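Local coordinates for protein acyltransferase (Streptococcus pneumoniae, PDB 5UG1) that probably transfers acetyl groups onto hydroxyls of cell-wall peptidoglycan, as the catalytic domain of the O-acetyltransferase OatA, at residues Thr123-His134 with Leu159-Thr170. Numbering follows the deposited sequence.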
ATOM      1  N   THR A 123       2.107  -0.983 -10.328  1.00 22.01           N
ATOM      2  CA  THR A 123       1.459  -2.273 -10.138  1.00 20.12           C
ATOM      3  C   THR A 123       0.521  -2.187  -8.939  1.00 25.22           C
ATOM      4  O   THR A 123       0.864  -1.577  -7.922  1.00 19.68           O
ATOM      5  CB  THR A 123       2.517  -3.389  -9.896  1.00 21.57           C
ATOM      6  OG1 THR A 123       3.415  -3.477 -11.017  1.00 26.34           O
ATOM      7  CG2 THR A 123       1.847  -4.737  -9.643  1.00 22.70           C
ATOM      8  N   ILE A 124      -0.663  -2.822  -9.047  1.00 28.04           N
ATOM      9  CA  ILE A 124      -1.645  -2.801  -7.963  1.00 27.48           C
ATOM     10  C   ILE A 124      -1.360  -3.941  -6.994  1.00 24.45           C
ATOM     11  O   ILE A 124      -0.929  -5.027  -7.396  1.00 23.30           O
ATOM     12  CB  ILE A 124      -3.084  -2.883  -8.512  1.00 25.25           C
ATOM     13  CG1 ILE A 124      -4.086  -2.291  -7.505  1.00 19.19           C
ATOM     14  CG2 ILE A 124      -3.461  -4.331  -8.857  1.00 25.90           C
ATOM     15  CD1 ILE A 124      -3.890  -0.802  -7.269  1.00 20.39           C
ATOM     16  N   ALA A 125      -1.572  -3.673  -5.707  1.00 24.38           N
ATOM     17  CA  ALA A 125      -1.657  -4.685  -4.655  1.00 28.00           C
ATOM     18  C   ALA A 125      -3.031  -4.501  -4.014  1.00 28.27           C
ATOM     19  O   ALA A 125      -3.202  -3.635  -3.148  1.00 24.72           O
ATOM     20  CB  ALA A 125      -0.527  -4.537  -3.638  1.00 22.80           C
ATOM     21  N   ASP A 126      -4.012  -5.308  -4.440  1.00 28.20           N
ATOM     22  CA  ASP A 126      -5.428  -4.999  -4.195  1.00 24.62           C
ATOM     23  C   ASP A 126      -5.898  -5.599  -2.867  1.00 27.99           C
ATOM     24  O   ASP A 126      -6.713  -6.528  -2.800  1.00 23.19           O
ATOM     25  CB  ASP A 126      -6.286  -5.474  -5.356  1.00 22.05           C
ATOM     26  CG  ASP A 126      -7.571  -4.676  -5.485  1.00 23.34           C
ATOM     27  OD1 ASP A 126      -7.965  -4.014  -4.497  1.00 23.21           O
ATOM     28  OD2 ASP A 126      -8.181  -4.698  -6.581  1.00 25.39           O
ATOM     29  N   TRP A 127      -5.357  -5.028  -1.791  1.00 19.74           N
ATOM     30  CA  TRP A 127      -5.798  -5.385  -0.449  1.00 17.47           C
ATOM     31  C   TRP A 127      -7.306  -5.213  -0.292  1.00 25.02           C
ATOM     32  O   TRP A 127      -7.973  -6.044   0.340  1.00 29.91           O
ATOM     33  CB  TRP A 127      -5.041  -4.527   0.563  1.00 15.78           C
ATOM     34  CG  TRP A 127      -5.597  -4.556   1.961  1.00 21.46           C
ATOM     35  CD1 TRP A 127      -6.140  -3.509   2.651  1.00 21.10           C
ATOM     36  CD2 TRP A 127      -5.654  -5.688   2.834  1.00 22.54           C
ATOM     37  NE1 TRP A 127      -6.534  -3.923   3.902  1.00 23.46           N
ATOM     38  CE2 TRP A 127      -6.242  -5.256   4.039  1.00 23.26           C
ATOM     39  CE3 TRP A 127      -5.262  -7.031   2.715  1.00 26.10           C
ATOM     40  CZ2 TRP A 127      -6.455  -6.123   5.121  1.00 21.51           C
ATOM     41  CZ3 TRP A 127      -5.471  -7.887   3.796  1.00 22.01           C
ATOM     42  CH2 TRP A 127      -6.064  -7.430   4.976  1.00 18.58           C
ATOM     43  N   ASN A 128      -7.858  -4.132  -0.848  1.00 20.11           N
ATOM     44  CA  ASN A 128      -9.302  -3.913  -0.818  1.00 22.69           C
ATOM     45  C   ASN A 128     -10.064  -5.136  -1.323  1.00 25.78           C
ATOM     46  O   ASN A 128     -11.010  -5.603  -0.683  1.00 20.29           O
ATOM     47  CB  ASN A 128      -9.647  -2.679  -1.661  1.00 24.61           C
ATOM     48  CG  ASN A 128     -11.130  -2.386  -1.701  1.00 24.84           C
ATOM     49  OD1 ASN A 128     -11.871  -2.968  -2.498  1.00 25.65           O
ATOM     50  ND2 ASN A 128     -11.571  -1.461  -0.851  1.00 23.63           N
ATOM     51  N   GLN A 129      -9.660  -5.671  -2.476  1.00 21.57           N
ATOM     52  CA  GLN A 129     -10.344  -6.838  -3.020  1.00 24.43           C
ATOM     53  C   GLN A 129     -10.137  -8.067  -2.145  1.00 24.71           C
ATOM     54  O   GLN A 129     -11.090  -8.813  -1.892  1.00 28.92           O
ATOM     55  CB  GLN A 129      -9.867  -7.105  -4.446  1.00 26.84           C
ATOM     56  CG  GLN A 129     -10.310  -8.442  -5.005  1.00 49.00           C
ATOM     57  CD  GLN A 129      -9.966  -8.578  -6.476  1.00 65.49           C
ATOM     58  OE1 GLN A 129      -9.002  -7.980  -6.957  1.00 67.64           O
ATOM     59  NE2 GLN A 129     -10.764  -9.354  -7.203  1.00 77.03           N
ATOM     60  N   VAL A 130      -8.905  -8.289  -1.665  1.00 23.43           N
ATOM     61  CA  VAL A 130      -8.605  -9.465  -0.846  1.00 28.50           C
ATOM     62  C   VAL A 130      -9.352  -9.399   0.486  1.00 29.47           C
ATOM     63  O   VAL A 130      -9.967 -10.383   0.927  1.00 23.71           O
ATOM     64  CB  VAL A 130      -7.082  -9.594  -0.649  1.00 29.55           C
ATOM     65  CG1 VAL A 130      -6.734 -10.516   0.543  1.00 24.16           C
ATOM     66  CG2 VAL A 130      -6.430 -10.107  -1.935  1.00 25.52           C
ATOM     67  N   ALA A 131      -9.331  -8.223   1.130  1.00 20.04           N
ATOM     68  CA  ALA A 131     -10.003  -8.042   2.414  1.00 19.09           C
ATOM     69  C   ALA A 131     -11.482  -8.386   2.340  1.00 20.99           C
ATOM     70  O   ALA A 131     -12.038  -8.948   3.287  1.00 29.65           O
ATOM     71  CB  ALA A 131      -9.844  -6.606   2.892  1.00 18.45           C
ATOM     72  N   LYS A 132     -12.144  -8.041   1.237  1.00 31.41           N
ATOM     73  CA  LYS A 132     -13.561  -8.354   1.115  1.00 24.79           C
ATOM     74  C   LYS A 132     -13.805  -9.853   1.024  1.00 30.27           C
ATOM     75  O   LYS A 132     -14.921 -10.308   1.300  1.00 29.67           O
ATOM     76  CB  LYS A 132     -14.158  -7.656  -0.102  1.00 26.04           C
ATOM     77  CG  LYS A 132     -14.137  -6.162  -0.018  1.00 27.60           C
ATOM     78  CD  LYS A 132     -14.645  -5.561  -1.313  1.00 30.38           C
ATOM     79  CE  LYS A 132     -14.604  -4.047  -1.280  1.00 27.97           C
ATOM     80  NZ  LYS A 132     -14.739  -3.482  -2.646  1.00 28.54           N
ATOM     81  N   GLU A 133     -12.788 -10.627   0.659  1.00 27.65           N
ATOM     82  CA  GLU A 133     -12.958 -12.058   0.468  1.00 34.88           C
ATOM     83  C   GLU A 133     -12.779 -12.852   1.751  1.00 30.00           C
ATOM     84  O   GLU A 133     -12.954 -14.072   1.731  1.00 32.54           O
ATOM     85  CB  GLU A 133     -11.971 -12.583  -0.573  1.00 39.53           C
ATOM     86  CG  GLU A 133     -12.221 -12.147  -1.998  1.00 48.69           C
ATOM     87  CD  GLU A 133     -11.349 -12.926  -2.974  1.00 65.72           C
ATOM     88  OE1 GLU A 133     -11.875 -13.855  -3.631  1.00 74.01           O
ATOM     89  OE2 GLU A 133     -10.132 -12.628  -3.055  1.00 67.62           O
ATOM     90  N   HIS A 134     -12.443 -12.204   2.857  1.00 29.53           N
ATOM     91  CA  HIS A 134     -12.056 -12.895   4.086  1.00 30.84           C
ATOM     92  C   HIS A 134     -12.771 -12.284   5.273  1.00 30.00           C
ATOM     93  O   HIS A 134     -12.141 -11.672   6.143  1.00 29.52           O
ATOM     94  CB  HIS A 134     -10.545 -12.837   4.280  1.00 26.67           C
ATOM     95  CG  HIS A 134      -9.786 -13.604   3.249  1.00 27.84           C
ATOM     96  ND1 HIS A 134      -9.537 -14.955   3.366  1.00 28.74           N
ATOM     97  CD2 HIS A 134      -9.228 -13.214   2.078  1.00 27.98           C
ATOM     98  CE1 HIS A 134      -8.854 -15.363   2.311  1.00 31.69           C
ATOM     99  NE2 HIS A 134      -8.658 -14.327   1.512  1.00 29.66           N
ATOM    100  N   LEU A 159      -2.230 -12.582   4.921  1.00 24.98           N
ATOM    101  CA  LEU A 159      -2.936 -12.213   3.697  1.00 22.44           C
ATOM    102  C   LEU A 159      -2.465 -10.865   3.184  1.00 25.40           C
ATOM    103  O   LEU A 159      -2.286 -10.676   1.974  1.00 23.11           O
ATOM    104  CB  LEU A 159      -4.446 -12.163   3.940  1.00 27.96           C
ATOM    105  CG  LEU A 159      -5.224 -13.476   3.931  1.00 29.20           C
ATOM    106  CD1 LEU A 159      -6.576 -13.270   4.593  1.00 34.62           C
ATOM    107  CD2 LEU A 159      -5.391 -13.957   2.506  1.00 27.18           C
ATOM    108  N   TYR A 160      -2.277  -9.911   4.095  1.00 19.42           N
ATOM    109  CA  TYR A 160      -1.825  -8.587   3.704  1.00 18.96           C
ATOM    110  C   TYR A 160      -0.417  -8.649   3.124  1.00 23.58           C
ATOM    111  O   TYR A 160      -0.157  -8.102   2.047  1.00 23.22           O
ATOM    112  CB  TYR A 160      -1.902  -7.651   4.906  1.00 17.80           C
ATOM    113  CG  TYR A 160      -1.587  -6.194   4.631  1.00 17.31           C
ATOM    114  CD1 TYR A 160      -0.278  -5.735   4.636  1.00 22.82           C
ATOM    115  CD2 TYR A 160      -2.603  -5.277   4.402  1.00 18.36           C
ATOM    116  CE1 TYR A 160       0.024  -4.406   4.404  1.00 21.62           C
ATOM    117  CE2 TYR A 160      -2.313  -3.932   4.172  1.00 20.40           C
ATOM    118  CZ  TYR A 160      -0.994  -3.505   4.175  1.00 26.76           C
ATOM    119  OH  TYR A 160      -0.686  -2.180   3.946  1.00 26.79           O
ATOM    120  N   ALA A 161       0.495  -9.350   3.799  1.00 21.93           N
ATOM    121  CA  ALA A 161       1.859  -9.440   3.293  1.00 24.12           C
ATOM    122  C   ALA A 161       1.913 -10.171   1.954  1.00 27.62           C
ATOM    123  O   ALA A 161       2.640  -9.758   1.043  1.00 27.49           O
ATOM    124  CB  ALA A 161       2.755 -10.128   4.322  1.00 23.09           C
ATOM    125  N   ASP A 162       1.143 -11.257   1.810  1.00 24.94           N
ATOM    126  CA  ASP A 162       1.194 -12.032   0.570  1.00 23.24           C
ATOM    127  C   ASP A 162       0.634 -11.251  -0.610  1.00 30.30           C
ATOM    128  O   ASP A 162       1.063 -11.465  -1.751  1.00 29.33           O
ATOM    129  CB  ASP A 162       0.441 -13.346   0.725  1.00 31.53           C
ATOM    130  CG  ASP A 162       1.209 -14.368   1.559  1.00 50.17           C
ATOM    131  OD1 ASP A 162       2.453 -14.250   1.668  1.00 54.48           O
ATOM    132  OD2 ASP A 162       0.563 -15.291   2.106  1.00 56.63           O
ATOM    133  N   THR A 163      -0.328 -10.361  -0.362  1.00 26.98           N
ATOM    134  CA  THR A 163      -0.853  -9.524  -1.434  1.00 26.31           C
ATOM    135  C   THR A 163       0.248  -8.653  -2.021  1.00 22.68           C
ATOM    136  O   THR A 163       0.383  -8.537  -3.244  1.00 21.45           O
ATOM    137  CB  THR A 163      -1.999  -8.663  -0.904  1.00 30.42           C
ATOM    138  OG1 THR A 163      -3.001  -9.510  -0.327  1.00 31.01           O
ATOM    139  CG2 THR A 163      -2.625  -7.857  -2.033  1.00 31.17           C
ATOM    140  N   ILE A 164       1.057  -8.042  -1.154  1.00 23.67           N
ATOM    141  CA  ILE A 164       2.145  -7.187  -1.615  1.00 25.39           C
ATOM    142  C   ILE A 164       3.251  -8.020  -2.264  1.00 24.89           C
ATOM    143  O   ILE A 164       3.796  -7.643  -3.309  1.00 28.38           O
ATOM    144  CB  ILE A 164       2.650  -6.325  -0.439  1.00 26.94           C
ATOM    145  CG1 ILE A 164       1.588  -5.261  -0.108  1.00 23.85           C
ATOM    146  CG2 ILE A 164       3.996  -5.660  -0.742  1.00 21.48           C
ATOM    147  CD1 ILE A 164       1.778  -4.611   1.235  1.00 20.56           C
ATOM    148  N   ALA A 165       3.586  -9.174  -1.679  1.00 24.07           N
ATOM    149  CA  ALA A 165       4.570 -10.049  -2.312  1.00 23.75           C
ATOM    150  C   ALA A 165       4.141 -10.422  -3.725  1.00 27.41           C
ATOM    151  O   ALA A 165       4.960 -10.422  -4.655  1.00 26.45           O
ATOM    152  CB  ALA A 165       4.785 -11.312  -1.474  1.00 26.19           C
ATOM    153  N   THR A 166       2.857 -10.724  -3.915  1.00 27.13           N
ATOM    154  CA  THR A 166       2.391 -11.100  -5.246  1.00 28.48           C
ATOM    155  C   THR A 166       2.510  -9.939  -6.226  1.00 24.25           C
ATOM    156  O   THR A 166       2.879 -10.142  -7.382  1.00 28.93           O
ATOM    157  CB  THR A 166       0.958 -11.611  -5.165  1.00 30.20           C
ATOM    158  OG1 THR A 166       0.951 -12.833  -4.423  1.00 34.88           O
ATOM    159  CG2 THR A 166       0.402 -11.882  -6.552  1.00 36.04           C
ATOM    160  N   ALA A 167       2.214  -8.713  -5.779  1.00 23.22           N
ATOM    161  CA  ALA A 167       2.405  -7.542  -6.632  1.00 21.25           C
ATOM    162  C   ALA A 167       3.881  -7.331  -6.982  1.00 26.76           C
ATOM    163  O   ALA A 167       4.214  -7.008  -8.127  1.00 26.82           O
ATOM    164  CB  ALA A 167       1.838  -6.300  -5.946  1.00 19.32           C
ATOM    165  N   LEU A 168       4.780  -7.495  -6.008  1.00 23.64           N
ATOM    166  CA  LEU A 168       6.204  -7.373  -6.304  1.00 21.54           C
ATOM    167  C   LEU A 168       6.643  -8.404  -7.332  1.00 24.02           C
ATOM    168  O   LEU A 168       7.424  -8.094  -8.239  1.00 24.66           O
ATOM    169  CB  LEU A 168       7.025  -7.520  -5.026  1.00 26.01           C
ATOM    170  CG  LEU A 168       6.944  -6.329  -4.078  1.00 32.23           C
ATOM    171  CD1 LEU A 168       7.268  -6.746  -2.666  1.00 32.45           C
ATOM    172  CD2 LEU A 168       7.915  -5.272  -4.528  1.00 39.37           C
ATOM    173  N   GLN A 169       6.156  -9.638  -7.213  1.00 25.81           N
ATOM    174  CA  GLN A 169       6.494 -10.638  -8.223  1.00 35.92           C
ATOM    175  C   GLN A 169       5.943 -10.235  -9.581  1.00 34.07           C
ATOM    176  O   GLN A 169       6.629 -10.366 -10.598  1.00 31.37           O
ATOM    177  CB  GLN A 169       5.968 -12.015  -7.816  1.00 31.18           C
ATOM    178  CG  GLN A 169       6.644 -12.581  -6.593  1.00 48.28           C
ATOM    179  CD  GLN A 169       6.345 -14.053  -6.397  1.00 61.87           C
ATOM    180  OE1 GLN A 169       5.252 -14.426  -5.957  1.00 63.31           O
ATOM    181  NE2 GLN A 169       7.315 -14.902  -6.733  1.00 68.14           N
ATOM    182  N   THR A 170       4.703  -9.733  -9.609  1.00 30.66           N
ATOM    183  CA  THR A 170       4.126  -9.222 -10.849  1.00 34.06           C
ATOM    184  C   THR A 170       4.984  -8.111 -11.440  1.00 28.23           C
ATOM    185  O   THR A 170       5.227  -8.081 -12.654  1.00 35.33           O
ATOM    186  CB  THR A 170       2.708  -8.704 -10.591  1.00 36.34           C
ATOM    187  OG1 THR A 170       1.863  -9.776 -10.150  1.00 29.59           O
ATOM    188  CG2 THR A 170       2.128  -8.062 -11.850  1.00 33.94           C
TER
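Trp127 and Tyr160 form the aromatic centre of the tightly packed side of this contact. Tyr160 turns an edge to the indole in a T-shaped pair with planes at 70°, its CD2 lying 3.5 Å from Trp127 CD2. With CG anti to the backbone N (chi1 167°), Trp127 slips its ring between Tyr160 and the methyl of Ala131, which lies over the opposite face; Val13 and Ala14 back Tyr160. Further along, alanines let helix and strand come close: Ala167 CB sits 3.4 Å from Ile124 O and 3.7 Å from Ala125 CB. The setting is an α/β/α sandwich whose central sheet is parallel; segment 159-170 of the C-terminal helix runs nearly antiparallel (165°) to segment 123-125 of an edge strand, their axes 7.5 Å apart. Buried Thr123 sets its CG2 against Ala167 O and meets the CG2 methyl of exposed Thr170, 4.0 Å away. Toward solvent the packing thins. Thr163 OG1 donates to Leu159 O (2.7 Å), leaving its CG2 to rest on the backbone where strand gives way to helix, 3.8 Å from Asp126 N. Val130 CG2 packs against that hydroxyl. At the outer end Leu159 CD1 makes a CH-pi contact over the His134 ring, 3.5 Å from its centroid, while ND1 bonds Glu136.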